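Local coordinates for protein putative aldolase (Bacteroides vulgatus ATCC 8482, PDB 3DXI) that is a putative aldolase of unestablished function whose N-terminal domain folds as a TIM barrel of the HMGL-like family, at residues D7-D12 with D216-G221. Residues are numbered along the deposited sequence; the frame is centred on the assembly and turned at random.
Sequences DCTLRD and DATITG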
loop_
_atom_site.group_PDB
_atom_site.type_symbol
_atom_site.label_atom_id
_atom_site.label_comp_id
_atom_site.label_asym_id
_atom_site.label_seq_id
_atom_site.Cartn_x
_atom_site.Cartn_y
_atom_site.Cartn_z
ATOM N N ASP A 7 -2.405 -18.950 -1.642
ATOM C CA ASP A 7 -2.163 -18.124 -2.815
ATOM C C ASP A 7 -3.175 -18.493 -3.891
ATOM O O ASP A 7 -3.357 -19.676 -4.213
ATOM C CB ASP A 7 -0.739 -18.328 -3.327
ATOM C CG ASP A 7 -0.420 -17.451 -4.516
ATOM O OD1 ASP A 7 -0.814 -17.804 -5.643
ATOM O OD2 ASP A 7 0.211 -16.394 -4.320
ATOM N N CYS A 8 -3.846 -17.479 -4.429
ATOM C CA CYS A 8 -4.849 -17.694 -5.463
ATOM C C CYS A 8 -4.549 -16.930 -6.748
ATOM O O CYS A 8 -5.461 -16.492 -7.445
ATOM C CB CYS A 8 -6.245 -17.318 -4.938
ATOM S SG CYS A 8 -6.384 -15.672 -4.176
ATOM N N THR A 9 -3.266 -16.803 -7.069
ATOM C CA THR A 9 -2.831 -16.088 -8.267
ATOM C C THR A 9 -3.559 -16.490 -9.555
ATOM O O THR A 9 -4.160 -15.646 -10.223
ATOM C CB THR A 9 -1.306 -16.272 -8.491
ATOM O OG1 THR A 9 -0.595 -15.885 -7.306
ATOM C CG2 THR A 9 -0.834 -15.420 -9.655
ATOM N N LEU A 10 -3.514 -17.772 -9.904
ATOM C CA LEU A 10 -4.153 -18.246 -11.138
ATOM C C LEU A 10 -5.671 -18.093 -11.192
ATOM O O LEU A 10 -6.230 -17.760 -12.241
ATOM C CB LEU A 10 -3.789 -19.714 -11.395
ATOM C CG LEU A 10 -2.298 -20.040 -11.525
ATOM C CD1 LEU A 10 -2.127 -21.511 -11.871
ATOM C CD2 LEU A 10 -1.662 -19.164 -12.602
ATOM N N ARG A 11 -6.335 -18.344 -10.067
ATOM C CA ARG A 11 -7.789 -18.253 -9.996
ATOM C C ARG A 11 -8.278 -16.810 -10.067
ATOM O O ARG A 11 -9.206 -16.486 -10.809
ATOM C CB ARG A 11 -8.289 -18.905 -8.697
ATOM C CG ARG A 11 -9.810 -19.022 -8.572
ATOM C CD ARG A 11 -10.463 -17.729 -8.092
ATOM N NE ARG A 11 -10.145 -17.422 -6.697
ATOM C CZ ARG A 11 -10.602 -16.357 -6.045
ATOM N NH1 ARG A 11 -11.397 -15.490 -6.658
ATOM N NH2 ARG A 11 -10.273 -16.160 -4.776
ATOM N N ASP A 12 -7.635 -15.946 -9.291
ATOM C CA ASP A 12 -8.003 -14.542 -9.223
ATOM C C ASP A 12 -7.371 -13.681 -10.310
ATOM O O ASP A 12 -7.936 -12.663 -10.709
ATOM C CB ASP A 12 -7.630 -14.008 -7.843
ATOM C CG ASP A 12 -8.761 -13.254 -7.186
ATOM O OD1 ASP A 12 -9.931 -13.448 -7.587
ATOM O OD2 ASP A 12 -8.476 -12.475 -6.257
ATOM N N ASP A 216 -5.289 -14.909 2.456
ATOM C CA ASP A 216 -5.226 -15.018 0.997
ATOM C C ASP A 216 -4.356 -13.896 0.417
ATOM O O ASP A 216 -4.363 -12.765 0.912
ATOM C CB ASP A 216 -6.628 -14.877 0.379
ATOM C CG ASP A 216 -7.479 -16.130 0.512
ATOM O OD1 ASP A 216 -7.162 -17.010 1.346
ATOM O OD2 ASP A 216 -8.488 -16.220 -0.223
ATOM N N ALA A 217 -3.630 -14.214 -0.650
ATOM C CA ALA A 217 -2.785 -13.245 -1.343
ATOM C C ALA A 217 -2.433 -13.831 -2.706
ATOM O O ALA A 217 -2.736 -14.990 -2.973
ATOM C CB ALA A 217 -1.523 -12.963 -0.538
ATOM N N THR A 218 -1.816 -13.028 -3.570
ATOM C CA THR A 218 -1.415 -13.486 -4.896
ATOM C C THR A 218 -0.084 -12.841 -5.279
ATOM O O THR A 218 0.263 -11.779 -4.761
ATOM C CB THR A 218 -2.474 -13.123 -5.973
ATOM O OG1 THR A 218 -2.601 -11.698 -6.070
ATOM C CG2 THR A 218 -3.831 -13.726 -5.618
ATOM N N ILE A 219 0.661 -13.489 -6.172
ATOM C CA ILE A 219 1.949 -12.970 -6.627
ATOM C C ILE A 219 1.732 -11.652 -7.387
ATOM O O ILE A 219 0.987 -11.596 -8.366
ATOM C CB ILE A 219 2.668 -14.008 -7.523
ATOM C CG1 ILE A 219 2.978 -15.270 -6.703
ATOM C CG2 ILE A 219 3.943 -13.412 -8.111
ATOM C CD1 ILE A 219 3.856 -15.028 -5.478
ATOM N N THR A 220 2.401 -10.606 -6.902
ATOM C CA THR A 220 2.325 -9.231 -7.406
ATOM C C THR A 220 0.938 -8.630 -7.208
ATOM O O THR A 220 0.620 -7.597 -7.788
ATOM C CB THR A 220 2.727 -9.085 -8.910
ATOM O OG1 THR A 220 1.777 -9.749 -9.743
ATOM C CG2 THR A 220 4.117 -9.665 -9.164
ATOM N N GLY A 221 0.125 -9.273 -6.368
ATOM C CA GLY A 221 -1.221 -8.784 -6.101
ATOM C C GLY A 221 -2.171 -8.955 -7.274
ATOM O O GLY A 221 -3.271 -8.403 -7.284
#
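The backbone N of C8 donates to A217 O (N to O 3.1 Å), joining the C-terminal ends of two parallel strands, with D7 bridged to A217. A217 O also takes a CA-H...O contact from D7 CA at 3.2 Å. Beyond the bridge a side chain takes over: I219 N donates to T9 OG1 over 2.9 Å, almost straight at 170°. T9 OG1 is in turn the donor to D7 OD1, at the syn lone pair; the hydroxyl thus accepts from the I219 amide and donates to the carboxylate, which fixes its rotation. D7 OD1 also accepts from T9 N (3.0 Å), well above the carboxylate plane, which makes an Asx turn at the start of helix 9-13; Y29 OH is a further hydrogen-bond partner of D7 OD1. Van der Waals packing centres on T218: with OG1 between the backbone N and the carbonyl carbon (chi1 63°), it turns CG2 to C8 SG, 3.5 Å away, and to the helix start near T9 N, while OG1 bonds to M222 O. I219 CG1 lies against the T9 hydroxyl. The contact closes the eight-stranded barrel, pairing first strand 4-7 with last strand 214-217; helices 23-34, 231-241 and 248-265 pack against it through M33, M231 and F258.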